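Local atomic coordinates of TRAP-T family transporter, DctP (Periplasmic binding) subunit (PDB entry 4PF8), a protein that binds beta-D-galacturonate and, as the periplasmic solute-binding subunit of a TRAP transporter, probably delivers this sugar acid to the membrane components for uptake. Residues D72-L77 against G90-A95; I81-V86 against K240-G245; F148-K153 against Q162-R167; Q195-G200 against F218-Y223. All blocks are in the same frame, centred on the assembly; numbering follows the deposited sequence. Where two conformers were deposited one is given.

Contact 1. Residues D72-L77 against G90-A95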
loop_
_atom_site.group_PDB
_atom_site.type_symbol
_atom_site.label_atom_id
_atom_site.label_comp_id
_atom_site.label_asym_id
_atom_site.label_seq_id
_atom_site.Cartn_x
_atom_site.Cartn_y
_atom_site.Cartn_z
ATOM N N ASP A 72 12.075 -0.297 6.892
ATOM C CA ASP A 72 13.483 -0.712 6.846
ATOM C C ASP A 72 13.831 -1.234 5.455
ATOM O O ASP A 72 14.929 -1.009 4.986
ATOM C CB ASP A 72 13.773 -1.785 7.880
ATOM C CG ASP A 72 13.712 -1.261 9.308
ATOM O OD1 ASP A 72 13.915 -0.039 9.535
ATOM O OD2 ASP A 72 13.460 -2.096 10.203
ATOM N N ALA A 73 12.888 -1.892 4.784
ATOM C CA ALA A 73 13.144 -2.382 3.428
ATOM C C ALA A 73 13.319 -1.232 2.444
ATOM O O ALA A 73 14.151 -1.283 1.540
ATOM C CB ALA A 73 12.033 -3.326 2.984
ATOM N N ILE A 74 12.536 -0.175 2.623
ATOM C CA ILE A 74 12.657 0.987 1.771
ATOM C C ILE A 74 14.048 1.580 1.940
ATOM O O ILE A 74 14.708 1.960 0.968
ATOM C CB ILE A 74 11.584 2.044 2.104
ATOM C CG1 ILE A 74 10.212 1.551 1.640
ATOM C CG2 ILE A 74 11.936 3.383 1.442
ATOM C CD1 ILE A 74 9.025 2.266 2.289
ATOM N N GLU A 75 14.507 1.663 3.187
ATOM C CA GLU A 75 15.850 2.180 3.454
ATOM C C GLU A 75 16.915 1.290 2.789
ATOM O O GLU A 75 17.875 1.787 2.183
ATOM C CB GLU A 75 16.091 2.262 4.960
ATOM C CG GLU A 75 17.483 2.744 5.340
ATOM C CD GLU A 75 17.651 4.250 5.193
ATOM O OE1 GLU A 75 16.697 4.932 4.723
ATOM O OE2 GLU A 75 18.748 4.750 5.559
ATOM N N GLN A 76 16.752 -0.024 2.900
ATOM C CA GLN A 76 17.700 -0.933 2.244
ATOM C C GLN A 76 17.751 -0.686 0.746
ATOM O O GLN A 76 18.816 -0.729 0.132
ATOM C CB GLN A 76 17.320 -2.388 2.471
ATOM C CG GLN A 76 17.459 -2.876 3.897
ATOM C CD GLN A 76 17.008 -4.312 4.015
ATOM O OE1 GLN A 76 17.398 -5.159 3.204
ATOM N NE2 GLN A 76 16.182 -4.599 5.009
ATOM N N LEU A 77 16.593 -0.481 0.131
ATOM C CA LEU A 77 16.538 -0.317 -1.314
ATOM C C LEU A 77 17.229 0.970 -1.739
ATOM O O LEU A 77 17.995 0.991 -2.707
ATOM C CB LEU A 77 15.079 -0.356 -1.796
ATOM C CG LEU A 77 15.007 -0.384 -3.329
ATOM C CD1 LEU A 77 14.191 -1.560 -3.861
ATOM C CD2 LEU A 77 14.481 0.939 -3.844
ATOM N N GLY A 90 2.350 4.089 1.318
ATOM C CA GLY A 90 1.978 4.552 2.640
ATOM C C GLY A 90 3.195 4.843 3.513
ATOM O O GLY A 90 3.405 5.953 3.980
ATOM N N PRO A 91 4.036 3.828 3.745
ATOM C CA PRO A 91 5.227 4.029 4.579
ATOM C C PRO A 91 6.345 4.802 3.875
ATOM O O PRO A 91 7.327 5.205 4.504
ATOM C CB PRO A 91 5.689 2.597 4.891
ATOM C CG PRO A 91 4.507 1.706 4.564
ATOM C CD PRO A 91 3.778 2.407 3.455
HETATM N N MSE A 92 6.201 4.987 2.578
HETATM C CA MSE A 92 7.187 5.706 1.778
HETATM C C MSE A 92 7.175 7.208 2.078
HETATM O O MSE A 92 8.118 7.912 1.745
HETATM C CB MSE A 92 6.902 5.463 0.304
HETATM C CG MSE A 92 7.870 6.096 -0.636
HETATM SE SE MSE A 92 9.487 5.094 -0.661
HETATM C CE MSE A 92 8.958 3.527 -1.681
ATOM N N GLY A 93 6.124 7.706 2.715
ATOM C CA GLY A 93 6.061 9.119 3.062
ATOM C C GLY A 93 7.227 9.660 3.897
ATOM O O GLY A 93 7.553 10.843 3.832
ATOM N N GLN A 94 7.877 8.818 4.692
ATOM C CA GLN A 94 9.021 9.296 5.474
ATOM C C GLN A 94 10.282 9.542 4.624
ATOM O O GLN A 94 10.945 10.569 4.762
ATOM C CB GLN A 94 9.323 8.333 6.627
ATOM C CG GLN A 94 10.343 8.868 7.615
ATOM C CD GLN A 94 10.272 8.179 8.969
ATOM O OE1 GLN A 94 9.271 7.541 9.305
ATOM N NE2 GLN A 94 11.335 8.316 9.760
ATOM N N ALA A 95 10.602 8.604 3.740
ATOM C CA ALA A 95 11.776 8.708 2.893
ATOM C C ALA A 95 11.556 9.688 1.761
ATOM O O ALA A 95 12.492 10.359 1.326
ATOM C CB ALA A 95 12.107 7.344 2.311
#
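Gly90 O receives two N-H groups, Asn171 ND2 from outside the contact and, by a weak bond of 3.5 Å, Gly93 N, and the turn so held presents Pro91, Met92 and Ala95 to the single side chain of Ile74 on helix 70-79. What crosses between the segments is wholly apolar, and Ile74 accounts for all of it. Its two branches divide the work. CG2 lies opposite the backbone N, with CG1 at chi1 -71°, and from there it meets Met92 SE at 3.7 Å and Ala95 CB at 4.1 Å. CD1 reaches further, to 4.2 Å from Pro91 CB and 3.9 Å from Met92 N. Met92, deposited as selenomethionine, bends at chi2 and chi3, which brings its methyl CE back to 4.1 Å from Ile74 CG1. A branched aliphatic residue suits the position because it can fill two directions at once. Helix 70-79 is the connection of a beta-alpha-beta crossover between the parallel strands 59-62 and 84-88, part of the alpha/beta architecture of periplasmic binding proteins, and Phe87 of the second strand also packs on Ile74 and Met92. With an alanine in place of Ile74, the selenium and the methyl of Ala95 would probably lose their shared partner and a gap would open between helix and turn. Pro91, rigid and apolar, lies about 5 Å from the bound galacturonate at the nearest atoms and touches Gln70 and Met169 of the pocket, while Ser88, another pocket residue, is hydrogen-bonded through OG to Gly90 N.

Contact 2. Residues I81-V86 against K240-G245; sequences IMDFGV and KKTFDG
Thr242 and Asp83 carry nearly all the surface buried here, and one short bond joins them: the hydroxyl OG1 of Thr242 donates to Asp83 OD1 over 2.7 Å. The carboxylate receives it on the anti lone pair of OD1, pointing away from OD2. Thr242 has OG1 opposite its carbonyl carbon (chi1 -58°), which turns the hydroxyl to Asp83 and leaves the methyl CG2 beside the same oxygen, 3.5 Å from OD1. The two side chains cross at about a right angle. Threonine suits the place because its branched CB carries a donor hydroxyl and a methyl side by side. The other carboxylate oxygen, OD2, accepts from Arg27 N, and Trp26 packs on both Asp83 and Thr242. A leucine in place of Asp83 would probably leave the Thr242 hydroxyl and the amide of Arg27 without their acceptor. Along the helix, Lys240 NZ makes a salt bridge of 2.7 Å to Asp244 OD2, on its syn lone pair; the spacing of four residues sets the two charges one turn apart. Asp83 stands just before strand 84-88, and its backbone bonds to Arg27 and Ser239, one from either neighbouring strand region. The contact thus fastens the short helix 240-244 where strand 84-88 begins and its antiparallel neighbour 234-239 finishes, in the middle of the five-stranded mixed sheet of an alpha/beta solute-binding lobe.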
loop_
_atom_site.group_PDB
_atom_site.type_symbol
_atom_site.label_atom_id
_atom_site.label_comp_id
_atom_site.label_asym_id
_atom_site.label_seq_id
_atom_site.Cartn_x
_atom_site.Cartn_y
_atom_site.Cartn_z
ATOM N N ILE A 81 21.175 -2.092 -0.901
ATOM C CA ILE A 81 21.268 -3.353 -0.182
ATOM C C ILE A 81 20.208 -4.329 -0.665
ATOM O O ILE A 81 20.402 -5.544 -0.617
ATOM C CB ILE A 81 21.015 -3.095 1.349
ATOM C CG1 ILE A 81 22.167 -2.293 1.936
ATOM C CG2 ILE A 81 20.864 -4.400 2.109
ATOM C CD1 ILE A 81 21.903 -1.828 3.340
HETATM N N MSE A 82 19.068 -3.778 -1.082
HETATM C CA MSE A 82 17.961 -4.525 -1.657
HETATM C C MSE A 82 17.865 -4.056 -3.096
HETATM O O MSE A 82 17.952 -2.857 -3.339
HETATM C CB MSE A 82 16.648 -4.180 -0.948
HETATM C CG MSE A 82 15.478 -4.956 -1.455
HETATM SE SE MSE A 82 15.554 -6.779 -0.801
HETATM C CE MSE A 82 15.247 -6.337 1.049
ATOM N N ASP A 83 17.705 -4.965 -4.057
ATOM C CA ASP A 83 17.697 -4.532 -5.454
ATOM C C ASP A 83 16.349 -4.096 -5.985
ATOM O O ASP A 83 16.271 -3.169 -6.774
ATOM C CB ASP A 83 18.247 -5.642 -6.344
ATOM C CG ASP A 83 19.647 -6.017 -5.946
ATOM O OD1 ASP A 83 20.547 -5.172 -6.158
ATOM O OD2 ASP A 83 19.837 -7.113 -5.355
ATOM N N PHE A 84 15.305 -4.799 -5.586
ATOM C CA PHE A 84 13.953 -4.443 -6.015
ATOM C C PHE A 84 12.933 -4.795 -4.962
ATOM O O PHE A 84 13.216 -5.504 -4.004
ATOM C CB PHE A 84 13.604 -5.058 -7.387
ATOM C CG PHE A 84 13.458 -6.564 -7.414
ATOM C CD1 PHE A 84 14.566 -7.404 -7.339
ATOM C CD2 PHE A 84 12.209 -7.139 -7.596
ATOM C CE1 PHE A 84 14.430 -8.790 -7.391
ATOM C CE2 PHE A 84 12.069 -8.528 -7.661
ATOM C CZ PHE A 84 13.195 -9.347 -7.562
ATOM N N GLY A 85 11.724 -4.267 -5.135
ATOM C CA GLY A 85 10.662 -4.542 -4.192
ATOM C C GLY A 85 9.350 -4.006 -4.680
ATOM O O GLY A 85 9.316 -3.244 -5.630
ATOM N N VAL A 86 8.272 -4.439 -4.060
ATOM C CA VAL A 86 7.006 -3.734 -4.191
ATOM C C VAL A 86 6.689 -3.161 -2.826
ATOM O O VAL A 86 6.592 -3.904 -1.841
ATOM C CB VAL A 86 5.867 -4.627 -4.663
ATOM C CG1 VAL A 86 4.536 -3.897 -4.565
ATOM C CG2 VAL A 86 6.114 -5.085 -6.100
ATOM N N LYS A 240 17.975 2.616 -7.357
ATOM C CA LYS A 240 18.628 3.365 -8.421
ATOM C C LYS A 240 20.101 2.957 -8.574
ATOM O O LYS A 240 20.635 2.935 -9.687
ATOM C CB LYS A 240 18.466 4.877 -8.199
ATOM C CG LYS A 240 19.031 5.743 -9.332
ATOM C CD LYS A 240 18.711 7.221 -9.114
ATOM C CE LYS A 240 19.748 8.144 -9.758
ATOM N NZ LYS A 240 20.011 7.844 -11.176
ATOM N N LYS A 241 20.768 2.639 -7.469
ATOM C CA LYS A 241 22.141 2.165 -7.557
ATOM C C LYS A 241 22.216 0.917 -8.430
ATOM O O LYS A 241 23.075 0.810 -9.313
ATOM C CB LYS A 241 22.711 1.892 -6.169
ATOM C CG LYS A 241 22.902 3.160 -5.384
ATOM C CD LYS A 241 23.164 2.897 -3.938
ATOM C CE LYS A 241 23.568 4.169 -3.242
ATOM N NZ LYS A 241 24.902 4.616 -3.718
ATOM N N THR A 242 21.317 -0.031 -8.196
ATOM C CA THR A 242 21.326 -1.257 -8.997
ATOM C C THR A 242 20.973 -0.949 -10.447
ATOM O O THR A 242 21.617 -1.419 -11.385
ATOM C CB THR A 242 20.359 -2.305 -8.438
ATOM O OG1 THR A 242 20.717 -2.602 -7.083
ATOM C CG2 THR A 242 20.415 -3.591 -9.269
ATOM N N PHE A 243 19.955 -0.129 -10.634
ATOM C CA PHE A 243 19.476 0.177 -11.982
ATOM C C PHE A 243 20.546 0.898 -12.808
ATOM O O PHE A 243 20.749 0.589 -13.993
ATOM C CB PHE A 243 18.208 1.019 -11.877
ATOM C CG PHE A 243 17.552 1.297 -13.189
ATOM C CD1 PHE A 243 16.698 0.372 -13.768
ATOM C CD2 PHE A 243 17.801 2.480 -13.850
ATOM C CE1 PHE A 243 16.093 0.635 -14.989
ATOM C CE2 PHE A 243 17.192 2.745 -15.054
ATOM C CZ PHE A 243 16.339 1.821 -15.618
ATOM N N ASP A 244 21.241 1.843 -12.176
ATOM C CA ASP A 244 22.265 2.622 -12.860
ATOM C C ASP A 244 23.461 1.756 -13.262
ATOM O O ASP A 244 24.220 2.132 -14.150
ATOM C CB ASP A 244 22.728 3.800 -11.991
ATOM C CG ASP A 244 21.703 4.950 -11.956
ATOM O OD1 ASP A 244 20.828 5.011 -12.853
ATOM O OD2 ASP A 244 21.773 5.790 -11.026
ATOM N N GLY A 245 23.624 0.594 -12.643
ATOM C CA GLY A 245 24.735 -0.290 -12.981
ATOM C C GLY A 245 24.413 -1.249 -14.108
ATOM O O GLY A 245 25.246 -2.040 -14.504
#

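Contact 3. Residues F148-K153 against Q162-R167; sequences FYNSVK and QGMKVR. With GTR (beta-D-galactopyranuronic acid), chain D.
Asn150, at the end of strand 146-150, meets Met164 with every heavy atom of its side chain. CB lies 3.9 Å from the selenium of Met164, which was modelled as selenomethionine. The amide carbon CG follows in the crowded position between backbone N and carbonyl carbon (chi1 78°), folding the amide back over the turn that comes next. There OD1 accepts twice, from Val152 N at 2.7 Å and from Lys153 N at 2.9 Å, an Asx turn within an Asx motif; the Val152 donor is tilted 35° from the carbonyl plane. ND2 returns the grip, donating over 2.8 Å to Lys153 O, which lies in the amide plane. Three bonds therefore fix the amide's rotation, and asparagine, with acceptor and donor at one tip, fits this task. The methyl CE of Met164 comes to 3.6 Å from OD1, and its long flexible chain also lets it reach Val152 and Lys153. Further along, Val166 CG1 meets the edge of the Phe148 ring, 4.1 Å from CE1. Beyond this packing, strand 165-168 carries Arg167 to the ligand: NH1 donates to O6A and NH2 to O6B of galacturonate, both bonds almost straight, while NE is held by Met188 O. Such a two-pronged arginine grip on the substrate carboxylate is the hallmark of TRAP solute-binding proteins, and Arg146 is also hydrogen-bonded to the sugar acid here.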
loop_
_atom_site.group_PDB
_atom_site.type_symbol
_atom_site.label_atom_id
_atom_site.label_comp_id
_atom_site.label_asym_id
_atom_site.label_seq_id
_atom_site.Cartn_x
_atom_site.Cartn_y
_atom_site.Cartn_z
ATOM N N PHE A 148 -11.939 -0.497 7.583
ATOM C CA PHE A 148 -11.729 -0.911 8.969
ATOM C C PHE A 148 -12.205 -2.313 9.262
ATOM O O PHE A 148 -13.281 -2.713 8.817
ATOM C CB PHE A 148 -12.448 0.047 9.930
ATOM C CG PHE A 148 -11.786 1.389 10.045
ATOM C CD1 PHE A 148 -10.578 1.527 10.690
ATOM C CD2 PHE A 148 -12.376 2.517 9.495
ATOM C CE1 PHE A 148 -9.950 2.762 10.782
ATOM C CE2 PHE A 148 -11.767 3.744 9.585
ATOM C CZ PHE A 148 -10.552 3.875 10.228
ATOM N N TYR A 149 -11.433 -3.036 10.075
ATOM C CA TYR A 149 -11.910 -4.255 10.689
ATOM C C TYR A 149 -11.586 -4.231 12.160
ATOM O O TYR A 149 -10.577 -3.670 12.572
ATOM C CB TYR A 149 -11.330 -5.501 10.016
ATOM C CG TYR A 149 -9.850 -5.510 9.738
ATOM C CD1 TYR A 149 -8.950 -6.039 10.663
ATOM C CD2 TYR A 149 -9.349 -5.041 8.532
ATOM C CE1 TYR A 149 -7.612 -6.111 10.384
ATOM C CE2 TYR A 149 -8.019 -5.098 8.253
ATOM C CZ TYR A 149 -7.151 -5.625 9.161
ATOM O OH TYR A 149 -5.802 -5.720 8.845
ATOM N N ASN A 150 -12.454 -4.835 12.958
ATOM C CA ASN A 150 -12.211 -4.884 14.383
ATOM C C ASN A 150 -12.951 -6.026 15.050
ATOM O O ASN A 150 -13.787 -6.681 14.437
ATOM C CB ASN A 150 -12.521 -3.527 15.027
ATOM C CG ASN A 150 -13.995 -3.287 15.226
ATOM O OD1 ASN A 150 -14.525 -3.524 16.316
ATOM N ND2 ASN A 150 -14.661 -2.779 14.200
ATOM N N SER A 151 -12.629 -6.265 16.314
ATOM C CA SER A 151 -13.219 -7.372 17.078
ATOM C C SER A 151 -14.323 -6.940 18.020
ATOM O O SER A 151 -14.824 -7.762 18.779
ATOM C CB SER A 151 -12.120 -8.055 17.891
ATOM O OG SER A 151 -11.536 -7.145 18.805
ATOM N N VAL A 152 -14.694 -5.671 17.976
ATOM C CA VAL A 152 -15.642 -5.094 18.941
ATOM C C VAL A 152 -17.072 -4.916 18.382
ATOM O O VAL A 152 -18.038 -5.443 18.943
ATOM C CB VAL A 152 -15.117 -3.725 19.442
ATOM C CG1 VAL A 152 -16.101 -3.094 20.455
ATOM C CG2 VAL A 152 -13.759 -3.870 20.068
ATOM N N LYS A 153 -17.207 -4.180 17.285
ATOM C CA LYS A 153 -18.527 -3.872 16.760
ATOM C C LYS A 153 -18.441 -3.307 15.369
ATOM O O LYS A 153 -17.384 -2.863 14.942
ATOM C CB LYS A 153 -19.201 -2.835 17.656
ATOM C CG LYS A 153 -18.492 -1.505 17.685
ATOM C CD LYS A 153 -19.073 -0.559 18.737
ATOM C CE LYS A 153 -18.296 0.760 18.780
ATOM N NZ LYS A 153 -18.870 1.732 19.767
ATOM N N GLN A 162 -14.638 6.054 18.185
ATOM C CA GLN A 162 -14.243 6.651 19.456
ATOM C C GLN A 162 -13.799 5.600 20.478
ATOM O O GLN A 162 -14.529 4.650 20.780
ATOM C CB GLN A 162 -15.407 7.463 20.022
ATOM C CG GLN A 162 -15.606 8.765 19.310
ATOM C CD GLN A 162 -16.776 9.553 19.846
ATOM O OE1 GLN A 162 -17.492 9.115 20.745
ATOM N NE2 GLN A 162 -17.000 10.712 19.267
ATOM N N GLY A 163 -12.608 5.792 21.020
ATOM C CA GLY A 163 -12.097 4.923 22.062
ATOM C C GLY A 163 -11.473 3.645 21.529
ATOM O O GLY A 163 -10.906 2.864 22.282
HETATM N N MSE A 164 -11.572 3.411 20.234
HETATM C CA MSE A 164 -11.064 2.155 19.672
HETATM C C MSE A 164 -9.559 2.208 19.521
HETATM O O MSE A 164 -9.022 3.218 19.085
HETATM C CB MSE A 164 -11.700 1.890 18.313
HETATM C CG MSE A 164 -11.437 0.529 17.729
HETATM SE SE MSE A 164 -12.690 0.207 16.252
HETATM C CE MSE A 164 -14.327 -0.029 17.188
ATOM N N LYS A 165 -8.894 1.095 19.827
ATOM C CA LYS A 165 -7.454 1.001 19.632
ATOM C C LYS A 165 -7.189 0.401 18.256
ATOM O O LYS A 165 -7.500 -0.757 17.997
ATOM C CB LYS A 165 -6.796 0.141 20.717
ATOM C CG LYS A 165 -6.800 0.769 22.101
ATOM C CD LYS A 165 -6.267 -0.185 23.165
ATOM C CE LYS A 165 -6.203 0.523 24.503
ATOM N NZ LYS A 165 -5.975 -0.422 25.637
ATOM N N VAL A 166 -6.653 1.218 17.357
ATOM C CA VAL A 166 -6.538 0.856 15.952
ATOM C C VAL A 166 -5.064 0.892 15.547
ATOM O O VAL A 166 -4.383 1.890 15.755
ATOM C CB VAL A 166 -7.330 1.842 15.060
ATOM C CG1 VAL A 166 -7.265 1.400 13.593
ATOM C CG2 VAL A 166 -8.803 1.939 15.500
ATOM N N ARG A 167 -4.587 -0.209 14.983
ATOM C CA ARG A 167 -3.235 -0.222 14.430
ATOM C C ARG A 167 -3.252 0.534 13.110
ATOM O O ARG A 167 -4.194 0.413 12.331
ATOM C CB ARG A 167 -2.757 -1.645 14.181
ATOM C CG ARG A 167 -1.445 -1.733 13.447
ATOM C CD ARG A 167 -1.653 -1.823 11.934
ATOM N NE ARG A 167 -0.375 -1.915 11.231
ATOM C CZ ARG A 167 -0.256 -2.051 9.912
ATOM N NH1 ARG A 167 -1.323 -2.118 9.125
ATOM N NH2 ARG A 167 0.938 -2.119 9.374
HETATM C C1 GTR D . -1.105 -3.753 2.603
HETATM C C2 GTR D . 0.038 -3.367 1.724
HETATM C C3 GTR D . 1.317 -3.745 2.448
HETATM C C4 GTR D . 1.427 -3.026 3.785
HETATM C C5 GTR D . 0.175 -3.401 4.571
HETATM C C6 GTR D . 0.134 -2.654 5.898
HETATM O O1 GTR D . -2.372 -3.355 1.990
HETATM O O2 GTR D . -0.073 -4.133 0.493
HETATM O O3 GTR D . 2.408 -3.275 1.627
HETATM O O4 GTR D . 1.445 -1.611 3.527
HETATM O O5 GTR D . -1.025 -3.096 3.830
HETATM O O6A GTR D . -1.016 -2.358 6.319
HETATM O O6B GTR D . 1.198 -2.509 6.544
HETATM O O HOH W 1 -15.609 2.513 19.612
HETATM O O HOH W 2 -17.724 4.488 19.931
#

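Contact 4. Residues Q195-G200 against F218-Y223; sequences QSIKTG and FEVAKY
This is a partly buried apolar contact in which the last turn of helix 193-198 rests on the end of helix 217-220, with Ile197 and Lys198 against Val220 and Ala221. Val220 is central. Its CG2 meets Ile197 CG2 at 3.6 Å, while CG1 turns the other way and lies 3.9 Å from Lys198 CB; one forked residue thus touches two neighbours on the helix. The methyl CG2 of Ile197, opposite its backbone N, also reaches the small methyl of Ala221, CB, at 3.9 Å, and Tyr149 touches both Ile197 and Ala221. Lys198 gives only its aliphatic base, its amine leading away from the contact. Gln195 O takes Thr199 N and Thr199 OG1 from opposite faces of its plane, each at 2.9 Å, so threonine reinforces the helix end with its side chain. Gly200 N then bonds to Ile197 O over 3.1 Å, and its positive phi of 83° is one that glycine adopts at little cost. The helix therefore closes in a Schellman motif, and the chain beyond Val220 enters strand 223-230 through a classic beta bulge, Lys222 and Tyr223 both facing Asn150.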
loop_
_atom_site.group_PDB
_atom_site.type_symbol
_atom_site.label_atom_id
_atom_site.label_comp_id
_atom_site.label_asym_id
_atom_site.label_seq_id
_atom_site.Cartn_x
_atom_site.Cartn_y
_atom_site.Cartn_z
ATOM N N GLN A 195 -1.059 -11.039 15.892
ATOM C CA GLN A 195 -0.952 -11.364 17.300
ATOM C C GLN A 195 -1.563 -10.294 18.189
ATOM O O GLN A 195 -2.157 -10.613 19.220
ATOM C CB GLN A 195 0.506 -11.605 17.709
ATOM C CG GLN A 195 1.041 -12.957 17.292
ATOM C CD GLN A 195 0.334 -14.101 17.974
ATOM O OE1 GLN A 195 -0.129 -13.974 19.110
ATOM N NE2 GLN A 195 0.239 -15.230 17.280
ATOM N N SER A 196 -1.411 -9.036 17.804
ATOM C CA SER A 196 -1.958 -7.949 18.585
ATOM C C SER A 196 -3.468 -7.931 18.563
ATOM O O SER A 196 -4.083 -7.630 19.588
ATOM C CB SER A 196 -1.375 -6.610 18.144
ATOM O OG SER A 196 -0.080 -6.443 18.724
ATOM N N ILE A 197 -4.067 -8.256 17.431
ATOM C CA ILE A 197 -5.535 -8.383 17.400
ATOM C C ILE A 197 -5.971 -9.661 18.143
ATOM O O ILE A 197 -6.913 -9.650 18.948
ATOM C CB ILE A 197 -6.109 -8.394 15.983
ATOM C CG1 ILE A 197 -5.753 -7.090 15.255
ATOM C CG2 ILE A 197 -7.620 -8.592 16.035
ATOM C CD1 ILE A 197 -6.225 -7.025 13.804
ATOM N N LYS A 198 -5.291 -10.774 17.894
ATOM C CA LYS A 198 -5.656 -12.040 18.533
ATOM C C LYS A 198 -5.656 -11.942 20.052
ATOM O O LYS A 198 -6.550 -12.477 20.718
ATOM C CB LYS A 198 -4.674 -13.133 18.115
ATOM C CG LYS A 198 -5.021 -14.527 18.633
ATOM C CD LYS A 198 -3.929 -15.537 18.341
ATOM C CE LYS A 198 -4.009 -16.753 19.281
ATOM N NZ LYS A 198 -3.343 -16.511 20.608
ATOM N N THR A 199 -4.644 -11.279 20.617
ATOM C CA THR A 199 -4.487 -11.256 22.063
ATOM C C THR A 199 -5.224 -10.078 22.680
ATOM O O THR A 199 -5.149 -9.864 23.900
ATOM C CB THR A 199 -2.993 -11.230 22.483
ATOM O OG1 THR A 199 -2.387 -10.008 22.027
ATOM C CG2 THR A 199 -2.256 -12.417 21.880
ATOM N N GLY A 200 -5.920 -9.320 21.844
ATOM C CA GLY A 200 -6.852 -8.312 22.316
ATOM C C GLY A 200 -6.222 -6.987 22.687
ATOM O O GLY A 200 -6.870 -6.134 23.308
ATOM N N PHE A 218 -8.955 -11.706 9.543
ATOM C CA PHE A 218 -10.406 -11.884 9.552
ATOM C C PHE A 218 -10.855 -12.949 10.512
ATOM O O PHE A 218 -12.021 -12.978 10.878
ATOM C CB PHE A 218 -10.934 -12.187 8.158
ATOM C CG PHE A 218 -10.741 -13.608 7.704
ATOM C CD1 PHE A 218 -9.502 -14.062 7.303
ATOM C CD2 PHE A 218 -11.813 -14.490 7.651
ATOM C CE1 PHE A 218 -9.310 -15.366 6.871
ATOM C CE2 PHE A 218 -11.638 -15.803 7.202
ATOM C CZ PHE A 218 -10.385 -16.236 6.816
ATOM N N GLU A 219 -9.947 -13.811 10.951
ATOM C CA GLU A 219 -10.296 -14.835 11.923
ATOM C C GLU A 219 -10.340 -14.288 13.347
ATOM O O GLU A 219 -10.916 -14.925 14.236
ATOM C CB GLU A 219 -9.312 -16.009 11.851
ATOM C CG GLU A 219 -9.383 -16.741 10.508
ATOM C CD GLU A 219 -8.443 -17.928 10.405
ATOM O OE1 GLU A 219 -8.612 -18.738 9.466
ATOM O OE2 GLU A 219 -7.532 -18.054 11.248
ATOM N N VAL A 220 -9.714 -13.145 13.574
ATOM C CA VAL A 220 -9.631 -12.571 14.923
ATOM C C VAL A 220 -10.308 -11.197 15.038
ATOM O O VAL A 220 -10.456 -10.668 16.141
ATOM C CB VAL A 220 -8.163 -12.505 15.415
ATOM C CG1 VAL A 220 -7.624 -13.924 15.685
ATOM C CG2 VAL A 220 -7.276 -11.806 14.430
ATOM N N ALA A 221 -10.726 -10.623 13.913
ATOM C CA ALA A 221 -11.469 -9.358 13.906
ATOM C C ALA A 221 -12.632 -9.557 12.937
ATOM O O ALA A 221 -12.471 -9.417 11.715
ATOM C CB ALA A 221 -10.570 -8.217 13.467
ATOM N N LYS A 222 -13.791 -9.900 13.476
ATOM C CA LYS A 222 -14.895 -10.397 12.663
ATOM C C LYS A 222 -15.888 -9.354 12.174
ATOM O O LYS A 222 -16.906 -9.730 11.585
ATOM C CB LYS A 222 -15.645 -11.511 13.406
ATOM C CG LYS A 222 -14.761 -12.629 13.982
ATOM C CD LYS A 222 -13.966 -13.412 12.932
ATOM C CE LYS A 222 -14.840 -14.356 12.098
ATOM N NZ LYS A 222 -14.029 -15.153 11.118
ATOM N N TYR A 223 -15.608 -8.064 12.395
ATOM C CA TYR A 223 -16.408 -6.991 11.804
ATOM C C TYR A 223 -15.582 -6.268 10.763
ATOM O O TYR A 223 -14.494 -5.809 11.059
ATOM C CB TYR A 223 -16.856 -6.001 12.869
ATOM C CG TYR A 223 -17.711 -6.616 13.928
ATOM C CD1 TYR A 223 -19.036 -6.908 13.671
ATOM C CD2 TYR A 223 -17.197 -6.922 15.172
ATOM C CE1 TYR A 223 -19.833 -7.497 14.650
ATOM C CE2 TYR A 223 -17.994 -7.514 16.157
ATOM C CZ TYR A 223 -19.303 -7.789 15.873
ATOM O OH TYR A 223 -20.106 -8.366 16.835
#

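How the contacts relate
From the N terminus, 72-77 meets 90-95 over a short loop; 81-86 lies within it and pairs only later with 240-245, so contacts 1 and 2 cross. They also touch, through Gln76 O and Ile81 N. Contact 3, then contact 4, follow in series inside the long loop that contact 2 shuts, joined by Asn150 N and Tyr223 O. Contact 1 packs helix 70-79 and the 89-92 turn against the five-stranded sheet through Phe87, and contact 2 fastens helix 240-244 to the start of its strand 84-88. Contact 3 ties strand 146-150 of the four-stranded sheet to strand 165-168 of the small parallel sheet; contact 4 joins the ends of helices 193-198 and 217-220 beside the four-stranded sheet. Galacturonate is bound between the two regions.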